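Long-range contacts in MSHA biogenesis protein MshE (Vibrio cholerae, PDB 5HTL), which binds cyclic di-GMP with high affinity through its MshEN domain and probably takes part in biogenesis of the MSHA pilus: residues P65-S70 with V130-K135; R89-V94 with A105-A110. All blocks are in the same frame, centred on the assembly; numbering follows the deposited sequence.

Contact 2 pairs strands 92-98 and 101-106 of the three-stranded sheet, and contact 1 lays the loop 65-70 along its edge strand 126-131. Contact 2 is nested inside the chain loop closed by contact 1, and their centres lie about 10 Å apart. Val130 O of contact 1 probably accepts a hydrogen bond from Met106 N of contact 2 (2.9 Å), across neighbouring strands. Glu134 and Arg91 form a salt bridge between the two contacts, though its modelled spacing is doubtfully short. Each contact reaches a different cyclic di-GMP. Pro65 of contact 1 touches a nucleotide that is hydrogen-bonded to the second subunit. Asp108 and Ala110 of contact 2 line the pocket of the chain C nucleotide.

Contact 1. Residues P65-S70 with V130-K135; sequences PVIDLS and VIAPEK. With C2E (9,9'-[(2R,3R,3aS,5S,7aR,9R,10R,10aS,12S,14aR)-3,5,10,12-tetrahydroxy-5,12-dioxidooctahydro-2H,7H-difuro[3,2-d:3',2'-j][1,3,7,9,2,8]tetraoxadiphosphacyclododecine-2,9-diyl]bis(2-amino-1,9-dihydro-6H-purin-6-one)), chain D.
Ile131 and the backbone around Val66 form a single beta bridge. Ile131 N donates to Pro65 O at 3.1 Å, in the carbonyl plane. Ile131 O accepts from Ile67 N at 2.9 Å, almost in line with its C=O bond. This is the hydrogen-bond pattern of a parallel bridge. Val66 adds a CA-H...O contact to Ile131 O. Its CG2 also meets Ile131 CG2 at 3.7 Å.

Val130 fits between two neighbours with its two methyl branches. CG1 meets Pro65 CG at 3.7 Å, and CG2 meets Ile67 CD1 at 3.8 Å. The Ile67 side chain crosses Val130 at about a right angle. Ile67 CG1 lies between backbone N and carbonyl carbon (chi1 61°) and reaches Ala132 CB at 4.0 Å. Leu69 CB adds a contact to the same methyl.

Pro65 CB lies 3.4 Å from O2A of the cyclic di-GMP of chain D. Gln61 and Leu39 of the second subunit also hold it, so the loop brings Pro65 to an interface pocket.

Pro133 then takes the N-cap position of helix 134-144. Gln136 of that helix hydrogen-bonds to Leu69 N and Asp68 OD1. Helix 51-62 packs on Val66 and Ile131, and residues 65-67 run along the outer side of strand 126-131.

Contact 2. Residues R89-V94 with A105-A110; sequences RLRALV and AMSDPA. With C2E (9,9'-[(2R,3R,3aS,5S,7aR,9R,10R,10aS,12S,14aR)-3,5,10,12-tetrahydroxy-5,12-dioxidooctahydro-2H,7H-difuro[3,2-d:3',2'-j][1,3,7,9,2,8]tetraoxadiphosphacyclododecine-2,9-diyl]bis(2-amino-1,9-dihydro-6H-purin-6-one)), chain C.
Ala105 pairs with Leu93 as an antiparallel hydrogen-bonded pair. Ala105 O accepts from Leu93 N at 2.9 Å, and Ala105 N donates to Leu93 O at 2.9 Å. Both side chains lie on one face of the sheet, where Leu93 packs on Leu137 and Phe141 of helix 134-144.

Met106, a selenomethionine, forms the next, non-hydrogen-bonded pair with Ala92. Their side chains turn to the other face, and Met106 CG rests against Ala92 CB. The Met106 chain bends at its third torsion, and CE ends near Leu90 O. Leu90 itself packs on helix 112-121. These pairs belong to the beta hairpin of strands 92-98 and 101-106. Helix 84-90 leads into it through a Schellman motif, with Arg91 as the C-prime residue at positive phi.

Ser107 leaves the strand but keeps one backbone bond, from its N to Arg91 O at 3.2 Å. A water 3.0 Å from Arg91 O probably donates to it. Ser107 OG lies 3.3 Å above the plane of the Arg91 guanidinium, offset toward the rim. This is contact over a face, not a hydrogen bond to NE. Arg91 NH1 is modelled with Glu134 OE1 of helix 134-144 as its main partner.

Asp108 N donates to the same water at 2.8 Å, so the water probably bridges the two segments. Asp108 OD2 lies 4.4 Å from Arg91 NH2, beyond a salt bridge, with carboxylate and guanidinium planes 89° apart. With CG anti to the backbone N (chi1 -173°), the carboxylate extends to the nucleotide. Asp108 OD1 accepts from N21, the amino group of one guanine of the bound cyclic di-GMP, at 2.9 Å. Ala110 N makes a weak hydrogen bond to Asp108 OD1, and Ala110 CB touches the ribose of the same nucleotide.

Contact 1. Residues P65-S70 with V130-K135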
ATOM      1  N   PRO A  65       2.216   5.206  -3.457  1.00 11.81           N
ATOM      2  CA  PRO A  65       2.647   6.352  -4.251  1.00 11.96           C
ATOM      3  C   PRO A  65       3.007   7.579  -3.423  1.00  9.34           C
ATOM      4  O   PRO A  65       2.461   7.796  -2.334  1.00 11.19           O
ATOM      5  CB  PRO A  65       1.414   6.673  -5.096  1.00 15.14           C
ATOM      6  CG  PRO A  65       0.282   6.197  -4.304  1.00 17.38           C
ATOM      7  CD  PRO A  65       0.755   5.036  -3.470  1.00 12.85           C
ATOM      8  N   VAL A  66       3.901   8.393  -3.971  1.00 10.97           N
ATOM      9  CA  VAL A  66       4.131   9.748  -3.497  1.00 11.02           C
ATOM     10  C   VAL A  66       3.091  10.648  -4.150  1.00 11.98           C
ATOM     11  O   VAL A  66       2.848  10.542  -5.358  1.00 16.02           O
ATOM     12  CB  VAL A  66       5.525  10.252  -3.921  1.00 13.44           C
ATOM     13  CG1 VAL A  66       5.747  11.671  -3.448  1.00 18.93           C
ATOM     14  CG2 VAL A  66       6.613   9.334  -3.401  1.00 17.93           C
ATOM     15  N   ILE A  67       2.458  11.520  -3.374  1.00 12.11           N
ATOM     16  CA  ILE A  67       1.578  12.519  -3.976  1.00 13.08           C
ATOM     17  C   ILE A  67       2.131  13.918  -3.798  1.00 11.98           C
ATOM     18  O   ILE A  67       2.892  14.188  -2.864  1.00 13.69           O
ATOM     19  CB  ILE A  67       0.124  12.464  -3.422  1.00 12.69           C
ATOM     20  CG1 ILE A  67       0.081  12.728  -1.914  1.00 12.06           C
ATOM     21  CG2 ILE A  67      -0.512  11.122  -3.781  1.00 13.95           C
ATOM     22  CD1 ILE A  67      -1.304  13.100  -1.415  1.00 13.78           C
ATOM     23  N   ASP A  68       1.756  14.791  -4.725  1.00 13.34           N
ATOM     24  CA  ASP A  68       1.991  16.215  -4.561  1.00 12.68           C
ATOM     25  C   ASP A  68       0.742  16.793  -3.918  1.00 11.99           C
ATOM     26  O   ASP A  68      -0.216  17.157  -4.606  1.00 13.42           O
ATOM     27  CB  ASP A  68       2.245  16.874  -5.914  1.00 13.19           C
ATOM     28  CG  ASP A  68       2.510  18.358  -5.801  1.00 17.87           C
ATOM     29  OD1 ASP A  68       2.414  18.918  -4.683  1.00 17.24           O
ATOM     30  OD2 ASP A  68       2.804  18.976  -6.848  1.00 21.58           O
ATOM     31  N   LEU A  69       0.756  16.889  -2.598  1.00 13.82           N
ATOM     32  CA  LEU A  69      -0.424  17.296  -1.862  1.00 13.69           C
ATOM     33  C   LEU A  69      -0.794  18.774  -2.105  1.00 16.93           C
ATOM     34  O   LEU A  69      -1.927  19.181  -1.870  1.00 22.93           O
ATOM     35  CB  LEU A  69      -0.214  16.980  -0.383  1.00 15.16           C
ATOM     36  CG  LEU A  69      -1.383  17.171   0.568  1.00 17.38           C
ATOM     37  CD1 LEU A  69      -2.638  16.444   0.081  1.00 18.25           C
ATOM     38  CD2 LEU A  69      -0.973  16.687   1.955  1.00 18.70           C
ATOM     39  N   SER A  70       0.150  19.555  -2.620  1.00 18.87           N
ATOM     40  CA  SER A  70      -0.120  20.959  -2.938  1.00 20.27           C
ATOM     41  C   SER A  70      -1.038  21.094  -4.152  1.00 19.18           C
ATOM     42  O   SER A  70      -1.630  22.148  -4.392  1.00 26.15           O
ATOM     43  CB  SER A  70       1.182  21.712  -3.203  1.00 20.33           C
ATOM     44  OG  SER A  70       1.688  21.433  -4.496  1.00 21.18           O
ATOM     45  N   VAL A 130      -0.882   6.857   1.247  1.00 10.87           N
ATOM     46  CA  VAL A 130       0.022   7.503   0.312  1.00 10.91           C
ATOM     47  C   VAL A 130       0.972   8.368   1.130  1.00  9.89           C
ATOM     48  O   VAL A 130       0.683   8.712   2.275  1.00 11.21           O
ATOM     49  CB  VAL A 130      -0.731   8.341  -0.751  1.00 12.34           C
ATOM     50  CG1 VAL A 130      -1.759   7.484  -1.504  1.00 13.78           C
ATOM     51  CG2 VAL A 130      -1.414   9.537  -0.129  1.00 12.96           C
ATOM     52  N   ILE A 131       2.126   8.680   0.570  1.00 10.10           N
ATOM     53  CA  ILE A 131       3.109   9.495   1.271  1.00 10.32           C
ATOM     54  C   ILE A 131       3.178  10.908   0.670  1.00 10.43           C
ATOM     55  O   ILE A 131       3.049  11.092  -0.552  1.00 11.47           O
ATOM     56  CB  ILE A 131       4.504   8.788   1.302  1.00 11.63           C
ATOM     57  CG1 ILE A 131       5.464   9.499   2.260  1.00 16.17           C
ATOM     58  CG2 ILE A 131       5.111   8.682  -0.085  1.00 14.10           C
ATOM     59  CD1 ILE A 131       6.759   8.732   2.506  1.00 15.22           C
ATOM     60  N   ALA A 132       3.350  11.904   1.531  1.00 12.87           N
ATOM     61  CA  ALA A 132       3.563  13.272   1.078  1.00 12.74           C
ATOM     62  C   ALA A 132       4.639  13.900   1.952  1.00 13.33           C
ATOM     63  O   ALA A 132       4.847  13.465   3.082  1.00 13.86           O
ATOM     64  CB  ALA A 132       2.260  14.063   1.171  1.00 17.30           C
ATOM     65  N   PRO A 133       5.340  14.919   1.435  1.00 13.40           N
ATOM     66  CA  PRO A 133       6.287  15.638   2.296  1.00 13.53           C
ATOM     67  C   PRO A 133       5.608  16.275   3.504  1.00 11.73           C
ATOM     68  O   PRO A 133       4.468  16.757   3.421  1.00 12.40           O
ATOM     69  CB  PRO A 133       6.839  16.727   1.373  1.00 16.33           C
ATOM     70  CG  PRO A 133       6.642  16.180  -0.006  1.00 16.43           C
ATOM     71  CD  PRO A 133       5.375  15.398   0.041  1.00 16.05           C
ATOM     72  N   GLU A 134       6.308  16.269   4.635  1.00 13.26           N
ATOM     73  CA  GLU A 134       5.748  16.801   5.869  1.00 14.84           C
ATOM     74  C   GLU A 134       5.314  18.255   5.730  1.00 12.84           C
ATOM     75  O   GLU A 134       4.261  18.636   6.239  1.00 13.40           O
ATOM     76  CB  GLU A 134       6.737  16.627   7.021  1.00 17.11           C
ATOM     77  CG  GLU A 134       6.150  16.859   8.392  1.00 26.00           C
ATOM     78  CD  GLU A 134       7.116  16.447   9.483  1.00 37.41           C
ATOM     79  OE1 GLU A 134       7.297  15.226   9.682  1.00 40.84           O
ATOM     80  OE2 GLU A 134       7.703  17.341  10.125  1.00 43.47           O
ATOM     81  N   LYS A 135       6.099  19.053   5.007  1.00 14.24           N
ATOM     82  CA  LYS A 135       5.756  20.464   4.809  1.00 15.32           C
ATOM     83  C   LYS A 135       4.406  20.579   4.121  1.00 13.23           C
ATOM     84  O   LYS A 135       3.574  21.405   4.498  1.00 15.51           O
ATOM     85  CB  LYS A 135       6.825  21.179   3.981  1.00 18.32           C
ATOM     86  CG  LYS A 135       6.605  22.690   3.865  1.00 28.70           C
ATOM     87  CD  LYS A 135       7.637  23.351   2.955  1.00 37.66           C
ATOM     88  CE  LYS A 135       7.545  24.876   3.004  1.00 45.03           C
ATOM     89  NZ  LYS A 135       8.515  25.532   2.072  1.00 51.54           N
TER
HETATM   90  P1  C2E D 201       0.512   1.899  -6.374  1.00 11.12           P
HETATM   91  O2P C2E D 201       0.040   2.399  -7.731  1.00 11.55           O
HETATM   92  O1P C2E D 201      -0.317   2.290  -5.171  1.00 12.86           O
HETATM   93  O5' C2E D 201       0.514   0.326  -6.438  1.00 10.19           O
HETATM   94  C5' C2E D 201       0.988  -0.499  -5.399  1.00 11.75           C
HETATM   95  C4' C2E D 201       1.189  -1.898  -5.784  1.00 12.49           C
HETATM   96  O4' C2E D 201      -0.027  -2.531  -6.055  1.00 12.23           O
HETATM   97  C3' C2E D 201       2.001  -2.033  -7.048  1.00 10.71           C
HETATM   98  O3' C2E D 201       3.367  -2.237  -6.718  1.00 11.57           O
HETATM   99  C2' C2E D 201       1.404  -3.101  -7.732  1.00  9.81           C
HETATM  100  O2' C2E D 201       2.017  -4.364  -7.379  1.00 13.19           O
HETATM  101  C1' C2E D 201      -0.038  -3.098  -7.352  1.00 11.27           C
HETATM  102  N9  C2E D 201      -0.835  -2.238  -8.193  1.00 12.25           N
HETATM  103  C8  C2E D 201      -0.633  -1.156  -8.962  1.00 11.21           C
HETATM  104  N7  C2E D 201      -1.840  -0.793  -9.413  1.00  9.27           N
HETATM  105  C5  C2E D 201      -2.802  -1.613  -8.903  1.00  9.72           C
HETATM  106  C6  C2E D 201      -4.195  -1.638  -9.056  1.00 10.11           C
HETATM  107  O6  C2E D 201      -4.884  -0.722  -9.789  1.00 10.93           O
HETATM  108  N1  C2E D 201      -4.880  -2.592  -8.413  1.00 11.35           N
HETATM  109  C2  C2E D 201      -4.238  -3.489  -7.649  1.00 11.23           C
HETATM  110  N2  C2E D 201      -5.035  -4.474  -7.013  1.00 13.85           N
HETATM  111  N3  C2E D 201      -2.908  -3.515  -7.468  1.00 11.99           N
HETATM  112  C4  C2E D 201      -2.149  -2.580  -8.089  1.00 12.49           C
HETATM  113  P11 C2E D 201       4.543  -1.688  -7.645  1.00 14.06           P
HETATM  114  O21 C2E D 201       5.869  -2.271  -7.183  1.00 16.88           O
HETATM  115  O11 C2E D 201       4.186  -2.045  -9.044  1.00 13.61           O
HETATM  116  O5A C2E D 201       4.536  -0.116  -7.589  1.00 11.50           O
HETATM  117  C5A C2E D 201       4.685   0.628  -6.391  1.00 14.12           C
HETATM  118  C4A C2E D 201       4.333   2.014  -6.511  1.00 13.47           C
HETATM  119  O4A C2E D 201       5.254   2.642  -7.451  1.00 13.84           O
HETATM  120  C3A C2E D 201       2.986   2.226  -7.094  1.00 11.23           C
HETATM  121  O3A C2E D 201       2.005   2.396  -6.097  1.00 11.67           O
HETATM  122  C2A C2E D 201       3.132   3.395  -7.970  1.00 10.62           C
HETATM  123  O2A C2E D 201       2.945   4.569  -7.278  1.00 13.55           O
HETATM  124  C1A C2E D 201       4.538   3.313  -8.461  1.00 12.20           C
HETATM  125  N91 C2E D 201       4.794   2.620  -9.727  1.00 12.46           N
HETATM  126  C81 C2E D 201       4.240   1.488 -10.194  1.00 13.62           C
HETATM  127  N71 C2E D 201       4.788   1.188 -11.378  1.00 14.92           N
HETATM  128  C51 C2E D 201       5.709   2.142 -11.673  1.00 13.11           C
HETATM  129  C61 C2E D 201       6.597   2.374 -12.729  1.00 16.92           C
HETATM  130  O61 C2E D 201       6.669   1.524 -13.819  1.00 18.85           O
HETATM  131  N11 C2E D 201       7.387   3.449 -12.681  1.00 16.74           N
HETATM  132  C21 C2E D 201       7.355   4.287 -11.641  1.00 18.86           C
HETATM  133  N21 C2E D 201       8.216   5.401 -11.657  1.00 20.56           N
HETATM  134  N31 C2E D 201       6.532   4.110 -10.605  1.00 15.69           N
HETATM  135  C41 C2E D 201       5.710   3.041 -10.611  1.00 13.09           C

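Contact 2. Residues R89-V94 with A105-A110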
ATOM      1  N   ARG A  89      -1.193  15.425  15.275  1.00 10.67           N
ATOM      2  CA  ARG A  89      -0.353  14.530  16.087  1.00 12.17           C
ATOM      3  C   ARG A  89       0.251  13.408  15.259  1.00 12.95           C
ATOM      4  O   ARG A  89       1.435  13.082  15.403  1.00 12.63           O
ATOM      5  CB  ARG A  89      -1.145  13.907  17.244  1.00 12.41           C
ATOM      6  CG  ARG A  89      -0.309  12.935  18.105  1.00 16.02           C
ATOM      7  CD  ARG A  89      -0.592  11.487  17.722  1.00 26.96           C
ATOM      8  NE  ARG A  89       0.337  10.485  18.256  1.00 28.94           N
ATOM      9  CZ  ARG A  89       1.412  10.026  17.616  1.00 30.61           C
ATOM     10  NH1 ARG A  89       1.734  10.490  16.415  1.00 30.87           N
ATOM     11  NH2 ARG A  89       2.176   9.100  18.181  1.00 36.38           N
ATOM     12  N   LEU A  90      -0.571  12.828  14.380  1.00 12.03           N
ATOM     13  CA  LEU A  90      -0.218  11.630  13.635  1.00 12.17           C
ATOM     14  C   LEU A  90       0.410  11.950  12.289  1.00 12.91           C
ATOM     15  O   LEU A  90       0.855  11.039  11.576  1.00 13.90           O
ATOM     16  CB  LEU A  90      -1.480  10.788  13.418  1.00 14.05           C
ATOM     17  CG  LEU A  90      -2.114  10.255  14.702  1.00 14.59           C
ATOM     18  CD1 LEU A  90      -3.480   9.644  14.427  1.00 21.23           C
ATOM     19  CD2 LEU A  90      -1.185   9.223  15.316  1.00 21.77           C
ATOM     20  N   ARG A  91       0.451  13.233  11.938  1.00 11.99           N
ATOM     21  CA  ARG A  91       0.890  13.691  10.615  1.00 11.54           C
ATOM     22  C   ARG A  91       0.189  12.897   9.510  1.00 11.24           C
ATOM     23  O   ARG A  91       0.827  12.293   8.639  1.00 12.49           O
ATOM     24  CB  ARG A  91       2.417  13.674  10.495  1.00 13.54           C
ATOM     25  CG  ARG A  91       3.099  14.588  11.531  1.00 14.23           C
ATOM     26  CD  ARG A  91       4.617  14.461  11.473  1.00 19.47           C
ATOM     27  NE  ARG A  91       5.046  13.131  11.887  1.00 18.27           N
ATOM     28  CZ  ARG A  91       6.275  12.651  11.718  1.00 21.88           C
ATOM     29  NH1 ARG A  91       7.212  13.405  11.161  1.00 21.62           N
ATOM     30  NH2 ARG A  91       6.564  11.423  12.116  1.00 21.53           N
ATOM     31  N   ALA A  92      -1.138  12.929   9.555  1.00 10.72           N
ATOM     32  CA  ALA A  92      -1.999  12.153   8.659  1.00 10.15           C
ATOM     33  C   ALA A  92      -3.168  13.017   8.244  1.00 10.58           C
ATOM     34  O   ALA A  92      -3.736  13.725   9.068  1.00 12.08           O
ATOM     35  CB  ALA A  92      -2.500  10.912   9.370  1.00 12.21           C
ATOM     36  N   LEU A  93      -3.523  12.967   6.967  1.00 10.51           N
ATOM     37  CA  LEU A  93      -4.649  13.729   6.432  1.00 11.62           C
ATOM     38  C   LEU A  93      -5.543  12.823   5.607  1.00 10.34           C
ATOM     39  O   LEU A  93      -5.080  12.172   4.673  1.00 11.49           O
ATOM     40  CB  LEU A  93      -4.136  14.860   5.536  1.00 13.35           C
ATOM     41  CG  LEU A  93      -5.172  15.801   4.905  1.00 14.07           C
ATOM     42  CD1 LEU A  93      -5.776  16.662   5.995  1.00 14.31           C
ATOM     43  CD2 LEU A  93      -4.557  16.692   3.833  1.00 14.65           C
ATOM     44  N   VAL A  94      -6.827  12.784   5.944  1.00 12.28           N
ATOM     45  CA  VAL A  94      -7.802  12.051   5.148  1.00 13.10           C
ATOM     46  C   VAL A  94      -8.147  12.867   3.909  1.00 14.12           C
ATOM     47  O   VAL A  94      -8.669  13.981   4.016  1.00 18.02           O
ATOM     48  CB  VAL A  94      -9.101  11.809   5.935  1.00 13.31           C
ATOM     49  CG1 VAL A  94     -10.062  10.967   5.104  1.00 20.15           C
ATOM     50  CG2 VAL A  94      -8.796  11.134   7.260  1.00 17.27           C
ATOM     51  N   ALA A 105      -3.136  10.434   3.459  1.00 10.81           N
ATOM     52  CA  ALA A 105      -1.763  10.877   3.211  1.00 11.52           C
ATOM     53  C   ALA A 105      -1.020  10.977   4.532  1.00 10.56           C
ATOM     54  O   ALA A 105      -1.524  11.572   5.477  1.00 11.38           O
ATOM     55  CB  ALA A 105      -1.757  12.220   2.487  1.00 14.58           C
HETATM   56  N   MSE A 106       0.155  10.368   4.624  1.00 11.58           N
HETATM   57  CA  MSE A 106       0.973  10.470   5.832  1.00 11.00           C
HETATM   58  C   MSE A 106       2.379  10.884   5.487  1.00 12.18           C
HETATM   59  O   MSE A 106       2.882  10.560   4.416  1.00 12.38           O
HETATM   60  CB  MSE A 106       1.046   9.126   6.546  1.00 15.34           C
HETATM   61  CG  MSE A 106      -0.264   8.647   7.087  1.00 19.17           C
HETATM   62 SE   MSE A 106       0.017   6.997   8.044  0.35 19.13          SE
HETATM   63  CE  MSE A 106       0.961   7.672   9.592  1.00 21.39           C
ATOM     64  N   SER A 107       3.033  11.580   6.408  1.00 10.66           N
ATOM     65  CA  SER A 107       4.433  11.934   6.227  1.00 13.38           C
ATOM     66  C   SER A 107       5.297  10.710   6.507  1.00 13.48           C
ATOM     67  O   SER A 107       6.367  10.545   5.923  1.00 13.92           O
ATOM     68  CB  SER A 107       4.824  13.058   7.178  1.00 21.47           C
ATOM     69  OG  SER A 107       5.034  12.547   8.469  1.00 24.28           O
ATOM     70  N   ASP A 108       4.827   9.840   7.393  1.00 13.37           N
ATOM     71  CA  ASP A 108       5.566   8.622   7.715  1.00 11.60           C
ATOM     72  C   ASP A 108       4.661   7.394   7.791  1.00 13.94           C
ATOM     73  O   ASP A 108       4.247   6.984   8.865  1.00 13.99           O
ATOM     74  CB  ASP A 108       6.355   8.799   9.017  1.00 13.00           C
ATOM     75  CG  ASP A 108       7.271   7.631   9.306  1.00 14.69           C
ATOM     76  OD1 ASP A 108       7.375   6.731   8.452  1.00 17.24           O
ATOM     77  OD2 ASP A 108       7.885   7.627  10.397  1.00 22.61           O
ATOM     78  N   PRO A 109       4.355   6.787   6.639  1.00 14.88           N
ATOM     79  CA  PRO A 109       3.507   5.590   6.658  1.00 19.04           C
ATOM     80  C   PRO A 109       4.215   4.370   7.271  1.00 18.35           C
ATOM     81  O   PRO A 109       3.550   3.381   7.560  1.00 25.24           O
ATOM     82  CB  PRO A 109       3.183   5.360   5.171  1.00 17.60           C
ATOM     83  CG  PRO A 109       4.190   6.155   4.423  1.00 19.12           C
ATOM     84  CD  PRO A 109       4.565   7.308   5.282  1.00 15.51           C
ATOM     85  N   ALA A 110       5.524   4.463   7.489  1.00 15.20           N
ATOM     86  CA  ALA A 110       6.286   3.420   8.185  1.00 19.24           C
ATOM     87  C   ALA A 110       6.163   3.524   9.708  1.00 17.36           C
ATOM     88  O   ALA A 110       6.664   2.667  10.438  1.00 19.04           O
ATOM     89  CB  ALA A 110       7.747   3.472   7.769  1.00 19.23           C
TER
HETATM   90  P1  C2E C 201      13.458  -1.658   7.406  1.00 14.03           P
HETATM   91  O2P C2E C 201      13.984  -1.011   6.148  1.00 13.94           O
HETATM   92  O1P C2E C 201      12.864  -3.027   7.151  1.00 16.88           O
HETATM   93  O5' C2E C 201      14.649  -1.745   8.440  1.00 14.37           O
HETATM   94  C5' C2E C 201      14.546  -2.147   9.778  1.00 15.21           C
HETATM   95  C4' C2E C 201      15.738  -1.892  10.580  1.00 14.67           C
HETATM   96  O4' C2E C 201      16.830  -2.610  10.093  1.00 15.97           O
HETATM   97  C3' C2E C 201      16.148  -0.446  10.532  1.00 14.50           C
HETATM   98  O3' C2E C 201      15.595   0.250  11.623  1.00 16.32           O
HETATM   99  C2' C2E C 201      17.542  -0.481  10.506  1.00 17.23           C
HETATM  100  O2' C2E C 201      18.072  -0.356  11.844  1.00 22.47           O
HETATM  101  C1' C2E C 201      17.936  -1.778   9.905  1.00 16.92           C
HETATM  102  N9  C2E C 201      18.153  -1.656   8.496  1.00 18.02           N
HETATM  103  C8  C2E C 201      17.575  -1.067   7.452  1.00 14.47           C
HETATM  104  N7  C2E C 201      18.300  -1.408   6.379  1.00 14.75           N
HETATM  105  C5  C2E C 201      19.330  -2.217   6.769  1.00 13.99           C
HETATM  106  C6  C2E C 201      20.351  -2.840   6.041  1.00 14.74           C
HETATM  107  O6  C2E C 201      20.444  -2.676   4.707  1.00 16.61           O
HETATM  108  N1  C2E C 201      21.247  -3.593   6.691  1.00 16.03           N
HETATM  109  C2  C2E C 201      21.150  -3.755   8.013  1.00 18.21           C
HETATM  110  N2  C2E C 201      22.138  -4.571   8.648  1.00 20.60           N
HETATM  111  N3  C2E C 201      20.182  -3.179   8.759  1.00 18.72           N
HETATM  112  C4  C2E C 201      19.251  -2.398   8.167  1.00 19.09           C
HETATM  113  P11 C2E C 201      15.085   1.751  11.468  1.00 15.54           P
HETATM  114  O21 C2E C 201      14.728   2.322  12.830  1.00 19.21           O
HETATM  115  O11 C2E C 201      16.219   2.554  10.900  1.00 17.09           O
HETATM  116  O5A C2E C 201      13.922   1.860  10.433  1.00 15.47           O
HETATM  117  C5A C2E C 201      12.673   1.220  10.640  1.00 16.05           C
HETATM  118  C4A C2E C 201      11.822   1.110   9.483  1.00 14.38           C
HETATM  119  O4A C2E C 201      11.350   2.441   9.078  1.00 15.17           O
HETATM  120  C3A C2E C 201      12.526   0.589   8.291  1.00 14.24           C
HETATM  121  O3A C2E C 201      12.309  -0.788   8.058  1.00 12.77           O
HETATM  122  C2A C2E C 201      12.041   1.396   7.153  1.00 14.51           C
HETATM  123  O2A C2E C 201      10.928   0.877   6.542  1.00 16.93           O
HETATM  124  C1A C2E C 201      11.670   2.713   7.734  1.00 15.72           C
HETATM  125  N91 C2E C 201      12.679   3.764   7.767  1.00 12.87           N
HETATM  126  C81 C2E C 201      14.020   3.652   7.826  1.00 14.33           C
HETATM  127  N71 C2E C 201      14.572   4.877   7.881  1.00 15.13           N
HETATM  128  C51 C2E C 201      13.571   5.790   7.868  1.00 14.54           C
HETATM  129  C61 C2E C 201      13.493   7.186   7.912  1.00 21.69           C
HETATM  130  O61 C2E C 201      14.623   7.981   7.993  1.00 19.54           O
HETATM  131  N11 C2E C 201      12.300   7.776   7.877  1.00 19.21           N
HETATM  132  C21 C2E C 201      11.183   7.059   7.805  1.00 18.58           C
HETATM  133  N21 C2E C 201       9.974   7.780   7.768  1.00 20.78           N
HETATM  134  N31 C2E C 201      11.196   5.721   7.770  1.00 17.71           N
HETATM  135  C41 C2E C 201      12.382   5.077   7.802  1.00 16.21           C
HETATM  136  O   HOH W   1       2.937  10.246   9.403  1.00 15.11           O